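Local coordinates for protein putative HTH-type transcriptional regulator ybaQ (Escherichia coli, PDB 2EBY) that probably binds DNA through a helix-turn-helix domain of the Cro/C1 type and is a putative transcriptional regulator, at residues 7-11 with 12-16; 39-42 with 43-47; 49-52 with 53-57. One frame throughout, in Å; residues are numbered along the deposited sequence.

The three contacts come in series along the chain, each local. Contact 1 joins a loop to helix 11-20, contact 2 spans the last turns of helix 38-45, and contact 3 joins a loop to helix 53-63. Contact 2 touches both of the others. Its centre lies about 11 Å from each of theirs, while the centres of contacts 1 and 3 are about 13 Å apart. Ile45 packs on Leu15 and Leu16 of contact 1. Leu44 packs on Leu51 and Met55 of contact 3. These apolar side chains join three helices of the compact helical domain, and helix 38-45 belongs to its predicted DNA-binding motif.

Contact 1 (7-11 with 12-16); sequences KPTTP and GDILL
The chain runs extended through residues 7-10 and enters helix 11-20 at Pro11, where Thr10 O accepts from Ile14 N at 3.2 Å, a nearly straight bond of 165° at the nitrogen. Pro11 O takes the next one, from Leu15 N at 2.9 Å. Leu15 CB lies beside the same oxygen, 3.4 Å from Pro11 O. Asp13 N leans more on the side chain of Thr10 than on its carbonyl. It gives a bond of 3.0 Å to Thr10 OG1 and a weak one to Thr10 O. The Thr10 hydroxyl reaches this N-H because OG1 sits between its own backbone N and carbonyl carbon (chi1 70°). The carboxylate of Asp13 folds back towards the cap, and its CG comes within 3.3 Å of Thr10 OG1. Thr9 meets a different side chain. Its OG1 rests against the end of Ile14, 3.4 Å from CD1, and the two side chains cross at about a right angle. The ring of Pro11 packs on Leu73 and Gln74 of helix 67-83. Ile14 also touches Leu73. Proline suits this first helical position, where its missing N-H costs no helical bond. Thr10 followed by Pro11 is thus a threonine N-cap with proline at N1, a classic start for an alpha helix.

Contact 2 (39-42 with 43-47); sequences NSVS and ALINN
Val41 O receives the N-H of Ile45 at 2.9 Å, and the bond is close to straight at 171°. CG1 of Ile45 lies against the same oxygen, 3.3 Å from Val41 O. This follows from the first torsion of Ile45 (chi1 -69°), which puts CG1 beside its own backbone N, on the side of the helix where Val41 O lies. From there CD1 runs on to Val41 CG1 at 4.1 Å. The two side chains lie side by side and point the same way, forming one apolar ridge. Val41 carries this ridge onto Ile27, Leu30 and Leu34 of helix 27-34, and Ile45 carries it onto helix 11-20. Helices 27-34 and 38-45 form the predicted helix-turn-helix motif, with 38-45 as its second helix. In Cro/C1-type domains this second helix is the one that reads DNA, so a similar role is likely here. The ridge would then be the inner face of the recognition helix.

Two further bonds of the same pattern run alongside, Ala43 N to Asn39 O and Leu44 N to Ser40 O, each 2.9 Å. The methyl of Ala43 sits over the turn below, 3.4 Å from Asn39 O. Leu44 reaches a different neighbourhood from Ile45. It packs on helix 53-63, where Leu59 is a further partner. The last bond of the series, Asn46 N to Ser42 O, is longer at 3.1 Å. Beyond it the chain leaves the helix at Asn47, whose positive phi of 64° turns the backbone in a Schellman motif. Asn47 N bonds back to Leu44 O.

Contact 3 (49-52 with 53-57); sequences RKLT and TEMAF. With SO4 (sulfate ion), chain C.
Thr53 N and Lys50 NZ hold a sulfate ion, probably from the crystallisation liquor, at the start of helix 53-63. Its O2 accepts from Thr53 N at 2.8 Å, and Lys50 NZ gives a bond of 3.0 Å to its O4. Thr53 OG1 lies 3.1 Å from both O1 and O2 of the sulfate. The positive end of the helix dipole and the lysine charge would probably both favour an anion here.

Thr52 is the N-cap of this helix. Its OG1 accepts from Met55 N at 3.1 Å, and its carbonyl O accepts from Ala56 N at 3.0 Å. The hydroxyl lies between the backbone N and the carbonyl carbon (chi1 65°), which turns it to the N-H of Met55. A valine in place of Thr52 would probably leave Met55 N without its capping acceptor and weaken the first turn.

Met55 lies under the Arg49 guanidinium. Its CE covers one face of that flat group, while CB approaches Arg49 NH2 at 3.2 Å. The arginine chain bends at chi3 (79°) to bring the group there. Leu51 CD1 meets Met55 CG at 3.8 Å, the side chains crossing at about a right angle. Arg49 also packs on Ala43 and Leu44 of helix 38-45. Ala56 faces helix 67-83 at Val67 and Leu71. Glu54 forms a salt bridge with Arg58, and Thr53 packs on Asp78 of the second subunit.

Contact 1 (7-11 with 12-16)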
ATOM      1  N   LYS A   7       8.984  -2.067 -15.981  1.00 57.50           N
ATOM      2  CA  LYS A   7       9.134  -3.115 -14.930  1.00 58.09           C
ATOM      3  C   LYS A   7      10.168  -2.664 -13.899  1.00 57.38           C
ATOM      4  O   LYS A   7      11.359  -2.561 -14.201  1.00 58.61           O
ATOM      5  CB  LYS A   7       9.582  -4.434 -15.562  1.00 57.90           C
ATOM      6  CG  LYS A   7       9.257  -5.660 -14.726  1.00 57.58           C
ATOM      7  CD  LYS A   7       9.846  -6.947 -15.315  1.00 58.51           C
ATOM      8  CE  LYS A   7       9.462  -7.170 -16.776  1.00 58.30           C
ATOM      9  NZ  LYS A   7      10.528  -6.711 -17.719  1.00 59.82           N
ATOM     10  N   PRO A   8       9.724  -2.381 -12.666  1.00 55.85           N
ATOM     11  CA  PRO A   8      10.645  -1.938 -11.620  1.00 53.92           C
ATOM     12  C   PRO A   8      11.220  -3.104 -10.838  1.00 52.78           C
ATOM     13  O   PRO A   8      10.661  -4.205 -10.837  1.00 52.25           O
ATOM     14  CB  PRO A   8       9.765  -1.061 -10.752  1.00 54.54           C
ATOM     15  CG  PRO A   8       8.476  -1.831 -10.762  1.00 54.72           C
ATOM     16  CD  PRO A   8       8.324  -2.285 -12.210  1.00 55.41           C
ATOM     17  N   THR A   9      12.341  -2.856 -10.171  1.00 49.98           N
ATOM     18  CA  THR A   9      12.960  -3.889  -9.371  1.00 49.07           C
ATOM     19  C   THR A   9      12.117  -4.069  -8.111  1.00 47.29           C
ATOM     20  O   THR A   9      11.803  -3.104  -7.405  1.00 46.31           O
ATOM     21  CB  THR A   9      14.398  -3.509  -8.980  1.00 49.55           C
ATOM     22  OG1 THR A   9      14.384  -2.291  -8.225  1.00 52.52           O
ATOM     23  CG2 THR A   9      15.252  -3.324 -10.230  1.00 49.63           C
ATOM     24  N   THR A  10      11.735  -5.311  -7.847  1.00 44.32           N
ATOM     25  CA  THR A  10      10.931  -5.626  -6.683  1.00 40.75           C
ATOM     26  C   THR A  10      11.789  -5.427  -5.441  1.00 40.25           C
ATOM     27  O   THR A  10      13.013  -5.351  -5.532  1.00 40.82           O
ATOM     28  CB  THR A  10      10.476  -7.087  -6.734  1.00 40.19           C
ATOM     29  OG1 THR A  10      11.608  -7.938  -6.528  1.00 38.78           O
ATOM     30  CG2 THR A  10       9.862  -7.410  -8.092  1.00 37.25           C
ATOM     31  N   PRO A  11      11.159  -5.312  -4.263  1.00 38.31           N
ATOM     32  CA  PRO A  11      11.953  -5.132  -3.045  1.00 37.90           C
ATOM     33  C   PRO A  11      12.796  -6.393  -2.840  1.00 37.83           C
ATOM     34  O   PRO A  11      13.892  -6.338  -2.284  1.00 35.00           O
ATOM     35  CB  PRO A  11      10.892  -4.971  -1.963  1.00 37.54           C
ATOM     36  CG  PRO A  11       9.739  -4.395  -2.697  1.00 36.92           C
ATOM     37  CD  PRO A  11       9.723  -5.171  -3.977  1.00 37.12           C
ATOM     38  N   GLY A  12      12.261  -7.524  -3.304  1.00 38.30           N
ATOM     39  CA  GLY A  12      12.955  -8.795  -3.192  1.00 39.37           C
ATOM     40  C   GLY A  12      14.268  -8.789  -3.950  1.00 39.72           C
ATOM     41  O   GLY A  12      15.276  -9.289  -3.452  1.00 37.93           O
ATOM     42  N   ASP A  13      14.267  -8.225  -5.154  1.00 41.43           N
ATOM     43  CA  ASP A  13      15.491  -8.164  -5.950  1.00 44.40           C
ATOM     44  C   ASP A  13      16.522  -7.262  -5.282  1.00 44.24           C
ATOM     45  O   ASP A  13      17.710  -7.584  -5.242  1.00 43.57           O
ATOM     46  CB  ASP A  13      15.198  -7.654  -7.365  1.00 47.29           C
ATOM     47  CG  ASP A  13      14.403  -8.651  -8.196  1.00 51.26           C
ATOM     48  OD1 ASP A  13      14.461  -9.867  -7.899  1.00 51.90           O
ATOM     49  OD2 ASP A  13      13.732  -8.219  -9.157  1.00 53.96           O
ATOM     50  N   ILE A  14      16.068  -6.129  -4.756  1.00 42.93           N
ATOM     51  CA  ILE A  14      16.973  -5.208  -4.085  1.00 41.06           C
ATOM     52  C   ILE A  14      17.601  -5.923  -2.893  1.00 40.03           C
ATOM     53  O   ILE A  14      18.799  -5.806  -2.642  1.00 36.56           O
ATOM     54  CB  ILE A  14      16.231  -3.952  -3.576  1.00 41.57           C
ATOM     55  CG1 ILE A  14      15.666  -3.159  -4.760  1.00 43.71           C
ATOM     56  CG2 ILE A  14      17.172  -3.091  -2.756  1.00 40.82           C
ATOM     57  CD1 ILE A  14      16.717  -2.633  -5.727  1.00 43.53           C
ATOM     58  N   LEU A  15      16.776  -6.667  -2.163  1.00 38.80           N
ATOM     59  CA  LEU A  15      17.238  -7.394  -0.992  1.00 38.66           C
ATOM     60  C   LEU A  15      18.268  -8.459  -1.369  1.00 39.56           C
ATOM     61  O   LEU A  15      19.342  -8.540  -0.775  1.00 38.82           O
ATOM     62  CB  LEU A  15      16.043  -8.041  -0.286  1.00 35.95           C
ATOM     63  CG  LEU A  15      16.346  -8.902   0.939  1.00 35.29           C
ATOM     64  CD1 LEU A  15      17.014  -8.052   2.002  1.00 33.51           C
ATOM     65  CD2 LEU A  15      15.052  -9.521   1.470  1.00 32.85           C
ATOM     66  N   LEU A  16      17.939  -9.263  -2.374  1.00 41.88           N
ATOM     67  CA  LEU A  16      18.822 -10.331  -2.827  1.00 44.45           C
ATOM     68  C   LEU A  16      20.090  -9.851  -3.538  1.00 46.24           C
ATOM     69  O   LEU A  16      21.200 -10.188  -3.129  1.00 46.79           O
ATOM     70  CB  LEU A  16      18.057 -11.282  -3.751  1.00 44.68           C
ATOM     71  CG  LEU A  16      18.789 -12.543  -4.234  1.00 45.92           C
ATOM     72  CD1 LEU A  16      19.170 -13.410  -3.035  1.00 44.51           C
ATOM     73  CD2 LEU A  16      17.901 -13.329  -5.193  1.00 44.62           C
TER

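Contact 2 (39-42 with 43-47)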
ATOM      1  N   ASN A  39      10.520 -18.954   5.399  1.00 28.93           N
ATOM      2  CA  ASN A  39       9.560 -18.915   4.299  1.00 27.88           C
ATOM      3  C   ASN A  39       9.014 -17.515   4.000  1.00 27.13           C
ATOM      4  O   ASN A  39       8.700 -17.211   2.857  1.00 26.11           O
ATOM      5  CB  ASN A  39       8.423 -19.914   4.558  1.00 25.93           C
ATOM      6  CG  ASN A  39       8.886 -21.374   4.437  1.00 27.35           C
ATOM      7  OD1 ASN A  39      10.064 -21.642   4.185  1.00 25.18           O
ATOM      8  ND2 ASN A  39       7.961 -22.314   4.620  1.00 22.64           N
ATOM      9  N   SER A  40       8.902 -16.656   5.012  1.00 28.78           N
ATOM     10  CA  SER A  40       8.432 -15.287   4.758  1.00 30.47           C
ATOM     11  C   SER A  40       9.462 -14.540   3.908  1.00 29.18           C
ATOM     12  O   SER A  40       9.104 -13.833   2.972  1.00 28.68           O
ATOM     13  CB  SER A  40       8.236 -14.499   6.061  1.00 29.10           C
ATOM     14  OG  SER A  40       7.175 -15.016   6.831  1.00 35.11           O
ATOM     15  N   VAL A  41      10.737 -14.682   4.260  1.00 29.95           N
ATOM     16  CA  VAL A  41      11.806 -14.017   3.532  1.00 30.44           C
ATOM     17  C   VAL A  41      11.841 -14.529   2.097  1.00 30.17           C
ATOM     18  O   VAL A  41      11.958 -13.751   1.144  1.00 28.55           O
ATOM     19  CB  VAL A  41      13.180 -14.266   4.203  1.00 32.59           C
ATOM     20  CG1 VAL A  41      14.280 -13.593   3.401  1.00 32.47           C
ATOM     21  CG2 VAL A  41      13.166 -13.746   5.633  1.00 29.33           C
ATOM     22  N   SER A  42      11.724 -15.845   1.944  1.00 29.32           N
ATOM     23  CA  SER A  42      11.737 -16.443   0.619  1.00 28.91           C
ATOM     24  C   SER A  42      10.553 -15.954  -0.217  1.00 28.07           C
ATOM     25  O   SER A  42      10.693 -15.723  -1.417  1.00 28.33           O
ATOM     26  CB  SER A  42      11.706 -17.971   0.723  1.00 30.14           C
ATOM     27  OG  SER A  42      11.644 -18.559  -0.570  1.00 32.26           O
ATOM     28  N   ALA A  43       9.389 -15.800   0.410  1.00 27.22           N
ATOM     29  CA  ALA A  43       8.210 -15.324  -0.308  1.00 27.42           C
ATOM     30  C   ALA A  43       8.367 -13.856  -0.697  1.00 27.37           C
ATOM     31  O   ALA A  43       7.857 -13.428  -1.728  1.00 27.04           O
ATOM     32  CB  ALA A  43       6.963 -15.501   0.544  1.00 27.58           C
ATOM     33  N   LEU A  44       9.045 -13.082   0.140  1.00 28.16           N
ATOM     34  CA  LEU A  44       9.265 -11.674  -0.156  1.00 30.99           C
ATOM     35  C   LEU A  44      10.177 -11.569  -1.369  1.00 31.59           C
ATOM     36  O   LEU A  44       9.883 -10.859  -2.318  1.00 30.85           O
ATOM     37  CB  LEU A  44       9.915 -10.966   1.035  1.00 29.89           C
ATOM     38  CG  LEU A  44      10.339  -9.516   0.773  1.00 34.56           C
ATOM     39  CD1 LEU A  44       9.133  -8.704   0.322  1.00 32.87           C
ATOM     40  CD2 LEU A  44      10.953  -8.920   2.028  1.00 29.96           C
ATOM     41  N   ILE A  45      11.285 -12.298  -1.324  1.00 33.99           N
ATOM     42  CA  ILE A  45      12.263 -12.306  -2.402  1.00 36.50           C
ATOM     43  C   ILE A  45      11.686 -12.731  -3.749  1.00 36.70           C
ATOM     44  O   ILE A  45      12.058 -12.182  -4.786  1.00 36.02           O
ATOM     45  CB  ILE A  45      13.436 -13.237  -2.049  1.00 38.23           C
ATOM     46  CG1 ILE A  45      14.237 -12.629  -0.902  1.00 37.09           C
ATOM     47  CG2 ILE A  45      14.309 -13.474  -3.269  1.00 39.28           C
ATOM     48  CD1 ILE A  45      15.482 -13.392  -0.561  1.00 41.40           C
ATOM     49  N   ASN A  46      10.772 -13.697  -3.738  1.00 36.90           N
ATOM     50  CA  ASN A  46      10.185 -14.174  -4.979  1.00 36.98           C
ATOM     51  C   ASN A  46       8.903 -13.471  -5.373  1.00 37.12           C
ATOM     52  O   ASN A  46       8.268 -13.839  -6.355  1.00 35.21           O
ATOM     53  CB  ASN A  46       9.952 -15.676  -4.897  1.00 38.48           C
ATOM     54  CG  ASN A  46      11.238 -16.440  -4.743  1.00 39.79           C
ATOM     55  OD1 ASN A  46      11.429 -17.173  -3.773  1.00 39.91           O
ATOM     56  ND2 ASN A  46      12.145 -16.260  -5.696  1.00 40.59           N
ATOM     57  N   ASN A  47       8.525 -12.465  -4.590  1.00 38.19           N
ATOM     58  CA  ASN A  47       7.335 -11.667  -4.863  1.00 38.48           C
ATOM     59  C   ASN A  47       6.007 -12.427  -4.805  1.00 39.02           C
ATOM     60  O   ASN A  47       5.081 -12.133  -5.561  1.00 37.24           O
ATOM     61  CB  ASN A  47       7.493 -10.971  -6.224  1.00 39.45           C
ATOM     62  CG  ASN A  47       6.545  -9.793  -6.393  1.00 40.11           C
ATOM     63  OD1 ASN A  47       6.260  -9.074  -5.434  1.00 36.11           O
ATOM     64  ND2 ASN A  47       6.062  -9.582  -7.617  1.00 37.24           N
TER

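Contact 3 (49-52 with 53-57)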
ATOM      1  N   ARG A  49       4.543 -12.618  -1.902  1.00 38.48           N
ATOM      2  CA  ARG A  49       3.975 -11.916  -0.765  1.00 38.54           C
ATOM      3  C   ARG A  49       4.414 -10.466  -0.929  1.00 36.09           C
ATOM      4  O   ARG A  49       5.595 -10.190  -1.130  1.00 34.78           O
ATOM      5  CB  ARG A  49       4.557 -12.484   0.533  1.00 41.56           C
ATOM      6  CG  ARG A  49       3.930 -11.979   1.824  1.00 44.74           C
ATOM      7  CD  ARG A  49       4.964 -11.972   2.960  1.00 51.29           C
ATOM      8  NE  ARG A  49       5.850 -10.810   2.859  1.00 55.22           N
ATOM      9  CZ  ARG A  49       6.036  -9.918   3.833  1.00 53.66           C
ATOM     10  NH1 ARG A  49       5.408 -10.055   4.995  1.00 54.01           N
ATOM     11  NH2 ARG A  49       6.820  -8.872   3.631  1.00 49.85           N
ATOM     12  N   LYS A  50       3.476  -9.538  -0.850  1.00 34.87           N
ATOM     13  CA  LYS A  50       3.831  -8.136  -0.988  1.00 34.26           C
ATOM     14  C   LYS A  50       4.639  -7.748   0.248  1.00 32.70           C
ATOM     15  O   LYS A  50       4.478  -8.349   1.309  1.00 32.40           O
ATOM     16  CB  LYS A  50       2.567  -7.278  -1.046  1.00 36.73           C
ATOM     17  CG  LYS A  50       1.887  -7.136   0.312  1.00 41.17           C
ATOM     18  CD  LYS A  50       0.655  -6.246   0.257  1.00 43.99           C
ATOM     19  CE  LYS A  50       0.100  -6.033   1.663  1.00 45.99           C
ATOM     20  NZ  LYS A  50      -1.105  -5.154   1.698  1.00 48.33           N
ATOM     21  N   LEU A  51       5.515  -6.763   0.115  1.00 30.40           N
ATOM     22  CA  LEU A  51       6.284  -6.293   1.262  1.00 30.89           C
ATOM     23  C   LEU A  51       5.277  -5.530   2.126  1.00 29.92           C
ATOM     24  O   LEU A  51       4.751  -4.503   1.690  1.00 29.09           O
ATOM     25  CB  LEU A  51       7.379  -5.327   0.817  1.00 31.77           C
ATOM     26  CG  LEU A  51       8.253  -4.702   1.905  1.00 35.97           C
ATOM     27  CD1 LEU A  51       9.435  -5.604   2.206  1.00 37.62           C
ATOM     28  CD2 LEU A  51       8.751  -3.348   1.423  1.00 36.66           C
ATOM     29  N   THR A  52       5.005  -6.027   3.332  1.00 26.28           N
ATOM     30  CA  THR A  52       4.048  -5.367   4.222  1.00 25.61           C
ATOM     31  C   THR A  52       4.720  -4.233   4.995  1.00 25.84           C
ATOM     32  O   THR A  52       5.953  -4.125   5.016  1.00 23.84           O
ATOM     33  CB  THR A  52       3.451  -6.351   5.257  1.00 26.90           C
ATOM     34  OG1 THR A  52       4.484  -6.810   6.130  1.00 24.89           O
ATOM     35  CG2 THR A  52       2.818  -7.555   4.565  1.00 26.00           C
ATOM     36  N   THR A  53       3.908  -3.394   5.634  1.00 24.35           N
ATOM     37  CA  THR A  53       4.417  -2.276   6.424  1.00 24.24           C
ATOM     38  C   THR A  53       5.298  -2.796   7.562  1.00 24.38           C
ATOM     39  O   THR A  53       6.394  -2.281   7.799  1.00 24.49           O
ATOM     40  CB  THR A  53       3.262  -1.437   7.025  1.00 25.36           C
ATOM     41  OG1 THR A  53       2.362  -1.043   5.983  1.00 27.24           O
ATOM     42  CG2 THR A  53       3.801  -0.167   7.661  1.00 22.15           C
ATOM     43  N   GLU A  54       4.814  -3.815   8.265  1.00 26.26           N
ATOM     44  CA  GLU A  54       5.573  -4.396   9.371  1.00 28.49           C
ATOM     45  C   GLU A  54       6.908  -4.953   8.888  1.00 27.35           C
ATOM     46  O   GLU A  54       7.944  -4.711   9.509  1.00 28.29           O
ATOM     47  CB  GLU A  54       4.780  -5.514  10.062  1.00 32.08           C
ATOM     48  CG  GLU A  54       5.457  -6.050  11.325  1.00 35.38           C
ATOM     49  CD  GLU A  54       4.670  -7.163  12.006  1.00 38.27           C
ATOM     50  OE1 GLU A  54       3.435  -7.036  12.118  1.00 38.42           O
ATOM     51  OE2 GLU A  54       5.286  -8.158  12.448  1.00 40.61           O
ATOM     52  N   MET A  55       6.896  -5.701   7.788  1.00 25.42           N
ATOM     53  CA  MET A  55       8.152  -6.245   7.282  1.00 24.23           C
ATOM     54  C   MET A  55       9.106  -5.113   6.941  1.00 24.08           C
ATOM     55  O   MET A  55      10.311  -5.252   7.111  1.00 24.38           O
ATOM     56  CB  MET A  55       7.942  -7.109   6.034  1.00 20.45           C
ATOM     57  CG  MET A  55       9.251  -7.643   5.407  1.00 18.52           C
ATOM     58  SD  MET A  55      10.224  -8.805   6.435  1.00 11.06           S
ATOM     59  CE  MET A  55       9.241 -10.279   6.205  1.00 20.99           C
ATOM     60  N   ALA A  56       8.561  -4.004   6.446  1.00 25.49           N
ATOM     61  CA  ALA A  56       9.372  -2.843   6.082  1.00 25.03           C
ATOM     62  C   ALA A  56      10.077  -2.301   7.319  1.00 23.90           C
ATOM     63  O   ALA A  56      11.229  -1.898   7.248  1.00 21.95           O
ATOM     64  CB  ALA A  56       8.498  -1.757   5.455  1.00 24.66           C
ATOM     65  N   PHE A  57       9.375  -2.290   8.450  1.00 25.62           N
ATOM     66  CA  PHE A  57       9.965  -1.836   9.714  1.00 26.67           C
ATOM     67  C   PHE A  57      11.121  -2.754  10.124  1.00 26.81           C
ATOM     68  O   PHE A  57      12.152  -2.288  10.608  1.00 26.54           O
ATOM     69  CB  PHE A  57       8.935  -1.850  10.845  1.00 25.28           C
ATOM     70  CG  PHE A  57       8.143  -0.573  10.991  1.00 27.69           C
ATOM     71  CD1 PHE A  57       7.233  -0.176  10.016  1.00 24.44           C
ATOM     72  CD2 PHE A  57       8.285   0.211  12.138  1.00 26.06           C
ATOM     73  CE1 PHE A  57       6.471   0.978  10.180  1.00 29.53           C
ATOM     74  CE2 PHE A  57       7.530   1.367  12.314  1.00 28.17           C
ATOM     75  CZ  PHE A  57       6.619   1.755  11.335  1.00 28.93           C
TER
HETATM   76  S   SO4 C 121      -0.033  -3.771   5.220  1.00 36.13           S
HETATM   77  O1  SO4 C 121      -0.167  -2.746   6.306  1.00 40.37           O
HETATM   78  O2  SO4 C 121       1.334  -3.667   4.637  1.00 42.80           O
HETATM   79  O3  SO4 C 121      -0.153  -5.176   5.771  1.00 44.59           O
HETATM   80  O4  SO4 C 121      -1.106  -3.505   4.178  1.00 42.79           O